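Local coordinates for stromal cell-derived factor 2-like protein (Arabidopsis thaliana, PDB 3MAL) that takes part in protein quality control and the unfolded protein response of the endoplasmic reticulum, in a complex with ERDJ3B and BiP, at residues A[88-91]-A[92-95]; A[67-70]-A[71-74]. One frame throughout, in Å; residues are numbered along the deposited sequence.

Contact 1 (A[88-91]-A[92-95]); sequences LQHM and KTRK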
ATOM      1  N   LEU A  88      -4.374   0.790  -4.523  1.00  7.01           N
ATOM      2  CA  LEU A  88      -3.668  -0.476  -4.568  1.00  6.97           C
ATOM      3  C   LEU A  88      -4.666  -1.555  -4.217  1.00  6.56           C
ATOM      4  O   LEU A  88      -5.184  -1.584  -3.114  1.00  6.22           O
ATOM      5  CB  LEU A  88      -2.469  -0.496  -3.585  1.00  7.00           C
ATOM      6  CG  LEU A  88      -1.297   0.409  -3.974  1.00  9.22           C
ATOM      7  CD1 LEU A  88      -0.289   0.463  -2.809  1.00  9.01           C
ATOM      8  CD2 LEU A  88      -0.619  -0.101  -5.263  1.00  9.82           C
ATOM      9  N   GLN A  89      -4.968  -2.424  -5.181  1.00  7.28           N
ATOM     10  CA  GLN A  89      -5.968  -3.459  -4.929  1.00  7.59           C
ATOM     11  C   GLN A  89      -5.244  -4.771  -4.676  1.00  7.01           C
ATOM     12  O   GLN A  89      -4.435  -5.182  -5.481  1.00  8.08           O
ATOM     13  CB  GLN A  89      -6.933  -3.588  -6.113  1.00  8.44           C
ATOM     14  CG  GLN A  89      -8.102  -4.532  -5.808  1.00  8.52           C
ATOM     15  CD  GLN A  89      -9.075  -4.665  -6.979  1.00 11.34           C
ATOM     16  OE1 GLN A  89      -8.683  -4.578  -8.153  1.00 12.76           O
ATOM     17  NE2 GLN A  89     -10.346  -4.900  -6.661  1.00  8.71           N
ATOM     18  N   HIS A  90      -5.556  -5.418  -3.560  1.00  7.06           N
ATOM     19  CA  HIS A  90      -4.968  -6.693  -3.170  1.00  7.24           C
ATOM     20  C   HIS A  90      -5.415  -7.752  -4.171  1.00  7.76           C
ATOM     21  O   HIS A  90      -6.616  -7.937  -4.392  1.00  7.90           O
ATOM     22  CB  HIS A  90      -5.439  -7.060  -1.749  1.00  6.71           C
ATOM     23  CG  HIS A  90      -4.680  -8.190  -1.123  1.00  6.64           C
ATOM     24  ND1 HIS A  90      -5.297  -9.353  -0.698  1.00  7.70           N
ATOM     25  CD2 HIS A  90      -3.365  -8.329  -0.819  1.00  5.70           C
ATOM     26  CE1 HIS A  90      -4.394 -10.162  -0.173  1.00  6.61           C
ATOM     27  NE2 HIS A  90      -3.212  -9.571  -0.242  1.00  5.15           N
ATOM     28  N   MET A  91      -4.456  -8.447  -4.780  1.00  7.66           N
ATOM     29  CA  MET A  91      -4.786  -9.373  -5.856  1.00  7.95           C
ATOM     30  C   MET A  91      -5.630 -10.544  -5.373  1.00  8.29           C
ATOM     31  O   MET A  91      -6.575 -10.955  -6.052  1.00  8.74           O
ATOM     32  CB  MET A  91      -3.532  -9.910  -6.536  1.00  8.96           C
ATOM     33  CG  MET A  91      -2.944  -9.018  -7.616  1.00 11.34           C
ATOM     34  SD  MET A  91      -1.666  -9.913  -8.560  1.00 14.63           S
ATOM     35  CE  MET A  91      -2.634 -10.949  -9.629  1.00 14.08           C
ATOM     36  N   LYS A  92      -5.289 -11.070  -4.211  1.00  7.41           N
ATOM     37  CA  LYS A  92      -5.906 -12.298  -3.723  1.00  8.66           C
ATOM     38  C   LYS A  92      -7.321 -12.098  -3.210  1.00  9.39           C
ATOM     39  O   LYS A  92      -8.161 -12.970  -3.416  1.00 10.37           O
ATOM     40  CB  LYS A  92      -5.022 -12.954  -2.638  1.00  8.49           C
ATOM     41  CG  LYS A  92      -3.754 -13.618  -3.192  1.00  9.60           C
ATOM     42  CD  LYS A  92      -4.049 -14.963  -3.796  1.00 14.28           C
ATOM     43  CE  LYS A  92      -4.474 -15.963  -2.738  1.00 15.97           C
ATOM     44  NZ  LYS A  92      -3.453 -16.082  -1.703  1.00 17.29           N
ATOM     45  N   THR A  93      -7.598 -10.960  -2.561  1.00  9.48           N
ATOM     46  CA  THR A  93      -8.922 -10.703  -1.970  1.00  9.20           C
ATOM     47  C   THR A  93      -9.751  -9.647  -2.702  1.00  9.31           C
ATOM     48  O   THR A  93     -10.944  -9.510  -2.430  1.00  8.62           O
ATOM     49  CB  THR A  93      -8.864 -10.294  -0.459  1.00  8.60           C
ATOM     50  OG1 THR A  93      -8.202  -9.032  -0.336  1.00  8.74           O
ATOM     51  CG2 THR A  93      -8.142 -11.340   0.393  1.00  9.01           C
ATOM     52  N   ARG A  94      -9.136  -8.894  -3.612  1.00  9.04           N
ATOM     53  CA  ARG A  94      -9.839  -7.835  -4.336  1.00  9.76           C
ATOM     54  C   ARG A  94     -10.222  -6.608  -3.490  1.00 10.02           C
ATOM     55  O   ARG A  94     -10.926  -5.712  -3.977  1.00  9.66           O
ATOM     56  CB  ARG A  94     -11.084  -8.417  -5.038  1.00 10.22           C
ATOM     57  CG  ARG A  94     -10.734  -9.289  -6.186  1.00 13.54           C
ATOM     58  CD  ARG A  94     -10.795  -8.369  -7.391  1.00 19.64           C
ATOM     59  NE  ARG A  94      -9.590  -8.434  -8.163  1.00 22.52           N
ATOM     60  CZ  ARG A  94      -9.311  -7.647  -9.191  1.00 21.56           C
ATOM     61  NH1 ARG A  94     -10.157  -6.690  -9.577  1.00 23.13           N
ATOM     62  NH2 ARG A  94      -8.169  -7.824  -9.817  1.00 20.68           N
ATOM     63  N   LYS A  95      -9.757  -6.545  -2.241  1.00  9.96           N
ATOM     64  CA  LYS A  95     -10.036  -5.377  -1.380  1.00  9.85           C
ATOM     65  C   LYS A  95      -8.991  -4.271  -1.599  1.00  9.95           C
ATOM     66  O   LYS A  95      -7.891  -4.543  -2.097  1.00  9.36           O
ATOM     67  CB  LYS A  95     -10.148  -5.772   0.113  1.00 10.52           C
ATOM     68  CG  LYS A  95     -11.234  -6.848   0.417  1.00 11.33           C
ATOM     69  CD  LYS A  95     -11.742  -6.676   1.870  1.00 15.12           C
ATOM     70  CE  LYS A  95     -12.940  -7.581   2.239  1.00 15.91           C
ATOM     71  NZ  LYS A  95     -13.931  -7.719   1.136  1.00 18.20           N
TER
HETATM   72  O   HOH W   1      -6.861  -9.844  -8.583  1.00 10.19           O
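His90 and Lys95 close a tight turn in the beta-trefoil of MIR motifs, linking strand 85-90 to strand 96-100. The His90 N to Lys95 O bond, 2.9 Å, runs almost in line with the carbonyl, and Arg94 N returns to His90 O at 2.8 Å. Arg94 carries the positive phi (70°) that lets the chain double back.

The imidazole of His90 lies against the turn. With CG anti to the backbone N (chi1 -167°), the ring comes beside Lys92 and Thr93. There His90 ND1 donates to Thr93 OG1 at 2.9 Å, the hydroxyl slightly off the ring plane, while the backbone N of Lys92 sits over one face near the rim. Histidine suits this spot because its two nitrogens can serve two partners: while ND1 meets the threonine, NE2 is hydrogen-bonded to Asn61 O. Threonine suits its own because the hydroxyl has a further partner in Gln49 OE1, while CG2 packs beside the imidazole.

Gln89 reaches out on an extended chain, its amide plane turned 55° from the guanidinium plane of Arg94, whose chain bends back to meet it. Gln89 NE2 donates to Arg94 O at 2.9 Å from above the carbonyl plane. Gln89 OE1 lies over a guanidinium face, offset toward the rim, and is probably hydrogen-bonded to Lys67 NZ. Glutamine fits by offering donor and acceptor at once, arginine by having several N-H groups: NH1 salt-bridges Asp118, which also accepts from Gln89 NE2. At the guanidinium's edge, a water accepts from Arg94 NH2 at 2.7 Å and donates to Met91 O at 2.8 Å.

Contact 2 (A[67-70]-A[71-74]); sequences KPVP and GTTE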
ATOM      1  N   LYS A  67      -3.814   0.925  -9.494  1.00  9.70           N
ATOM      2  CA  LYS A  67      -4.955   1.429 -10.262  1.00 11.06           C
ATOM      3  C   LYS A  67      -5.176   2.951 -10.113  1.00 12.01           C
ATOM      4  O   LYS A  67      -4.804   3.549  -9.083  1.00 11.06           O
ATOM      5  CB  LYS A  67      -6.230   0.653  -9.885  1.00 11.07           C
ATOM      6  CG  LYS A  67      -6.249  -0.783 -10.413  1.00 12.93           C
ATOM      7  CD  LYS A  67      -7.609  -1.487 -10.158  1.00 14.16           C
ATOM      8  CE  LYS A  67      -7.511  -2.931 -10.632  1.00 16.41           C
ATOM      9  NZ  LYS A  67      -8.828  -3.672 -10.714  1.00 16.41           N
ATOM     10  N   PRO A  68      -5.773   3.582 -11.148  1.00 12.69           N
ATOM     11  CA  PRO A  68      -6.173   4.985 -11.042  1.00 13.56           C
ATOM     12  C   PRO A  68      -7.462   5.131 -10.222  1.00 15.22           C
ATOM     13  O   PRO A  68      -8.075   4.129  -9.827  1.00 14.35           O
ATOM     14  CB  PRO A  68      -6.401   5.383 -12.513  1.00 12.50           C
ATOM     15  CG  PRO A  68      -6.900   4.167 -13.145  1.00 12.36           C
ATOM     16  CD  PRO A  68      -6.141   3.014 -12.461  1.00 12.99           C
ATOM     17  N   VAL A  69      -7.853   6.363  -9.934  1.00 17.20           N
ATOM     18  CA  VAL A  69      -9.186   6.599  -9.377  1.00 19.87           C
ATOM     19  C   VAL A  69     -10.200   6.585 -10.550  1.00 21.23           C
ATOM     20  O   VAL A  69      -9.905   7.081 -11.647  1.00 20.87           O
ATOM     21  CB  VAL A  69      -9.262   7.887  -8.484  1.00 20.18           C
ATOM     22  CG1 VAL A  69      -7.985   8.052  -7.657  1.00 21.48           C
ATOM     23  CG2 VAL A  69      -9.518   9.121  -9.295  1.00 21.26           C
ATOM     24  N   PRO A  70     -11.396   6.015 -10.319  1.00 23.38           N
ATOM     25  CA  PRO A  70     -12.347   5.680 -11.395  1.00 24.68           C
ATOM     26  C   PRO A  70     -12.795   6.835 -12.333  1.00 25.70           C
ATOM     27  O   PRO A  70     -13.209   6.574 -13.471  1.00 26.44           O
ATOM     28  CB  PRO A  70     -13.548   5.082 -10.637  1.00 25.10           C
ATOM     29  CG  PRO A  70     -13.373   5.523  -9.200  1.00 24.77           C
ATOM     30  CD  PRO A  70     -11.908   5.624  -8.987  1.00 23.71           C
ATOM     31  N   GLY A  71     -12.694   8.085 -11.903  1.00 25.50           N
ATOM     32  CA  GLY A  71     -13.179   9.176 -12.773  1.00 26.41           C
ATOM     33  C   GLY A  71     -12.365   9.501 -14.035  1.00 26.25           C
ATOM     34  O   GLY A  71     -12.895  10.093 -14.970  1.00 26.36           O
ATOM     35  N   THR A  72     -11.117   9.030 -14.090  1.00 25.26           N
ATOM     36  CA  THR A  72     -10.005   9.775 -14.722  1.00 24.47           C
ATOM     37  C   THR A  72      -9.504   9.318 -16.095  1.00 23.32           C
ATOM     38  O   THR A  72      -9.880   8.252 -16.592  1.00 23.82           O
ATOM     39  CB  THR A  72      -8.797   9.747 -13.776  1.00 24.05           C
ATOM     40  OG1 THR A  72      -8.494   8.387 -13.469  1.00 24.25           O
ATOM     41  CG2 THR A  72      -9.127  10.458 -12.473  1.00 25.00           C
ATOM     42  N   THR A  73      -8.617  10.114 -16.684  1.00 22.22           N
ATOM     43  CA  THR A  73      -8.062   9.786 -18.008  1.00 21.83           C
ATOM     44  C   THR A  73      -6.947   8.731 -17.971  1.00 21.04           C
ATOM     45  O   THR A  73      -6.706   8.056 -18.969  1.00 21.41           O
ATOM     46  CB  THR A  73      -7.622  11.049 -18.816  1.00 21.85           C
ATOM     47  OG1 THR A  73      -6.534  11.709 -18.157  1.00 20.73           O
ATOM     48  CG2 THR A  73      -8.792  12.008 -18.960  1.00 21.78           C
ATOM     49  N   GLU A  74      -6.299   8.581 -16.817  1.00 19.77           N
ATOM     50  CA  GLU A  74      -5.207   7.629 -16.648  1.00 18.85           C
ATOM     51  C   GLU A  74      -5.686   6.219 -16.917  1.00 18.28           C
ATOM     52  O   GLU A  74      -6.712   5.804 -16.389  1.00 18.60           O
ATOM     53  CB  GLU A  74      -4.628   7.715 -15.233  1.00 18.22           C
ATOM     54  CG  GLU A  74      -3.739   8.931 -14.996  1.00 19.28           C
ATOM     55  CD  GLU A  74      -4.507  10.185 -14.585  1.00 20.67           C
ATOM     56  OE1 GLU A  74      -3.852  11.222 -14.354  1.00 21.52           O
ATOM     57  OE2 GLU A  74      -5.753  10.138 -14.490  1.00 19.01           O
TER
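The backbone folds through a type I beta turn from Val69 to Thr72, with Pro70 and Gly71 at its corners and a weak Thr72 N to Val69 O bond of 3.4 Å across it. Proline fits the first corner well: its ring fixes phi at -57°, close to what the turn demands, and the missing N-H costs nothing where none is needed.

The main grip comes from a side chain. Thr72 places its hydroxyl between its own backbone N and carbonyl carbon (chi1 55°), which aims Thr72 OG1 back across the turn to donate to Val69 O at 2.6 Å. The hydroxyl approaches in the carbonyl plane; with the weak N-H bond, Val69 O takes a side-chain and a main-chain donor from one residue. The same torsion brings the methyl CG2 of Thr72 against CG2 of Val69, the two beta-branched side chains crossing at about a right angle with the methyl carbons tightly spaced at 3.5 Å.

This turn belongs to the connection that leaves strand 64-67 of the beta-trefoil barrel and later enters strand 85-90. Val69 also leans on Thr85 and His126, giving its branched hydrocarbon partly sheltered surroundings. Nearer the base of the bend, the puckered ring of Pro68 presents CG to the carbonyl oxygen Glu74 O at 3.6 Å, and its CB faces CB of Glu74 at 4.0 Å. Tyr20 touches both of these residues, while Pro68 O accepts a hydrogen bond from Arg87 NE.

Contacts 1 and 2 lie in series along one chain, 67-74 before 88-95, with their centres about 17 Å apart in the same beta-trefoil. Contact 2 begins at the end of strand 64-67 and bends along the surface, and contact 1 begins on strand 85-90, its antiparallel neighbour in the six-stranded barrel. Contact 1 then leads into strand 96-100, which belongs to the second sheet. Because the strands are neighbours, Lys67, at the end of one, reaches the turn that follows the other: its NZ lies 2.7 Å from Gln89 OE1, the probable hydrogen bond joining the contacts. The negative charge of Asp118 may offset the nearness of Lys67 NZ and Arg94 NH1.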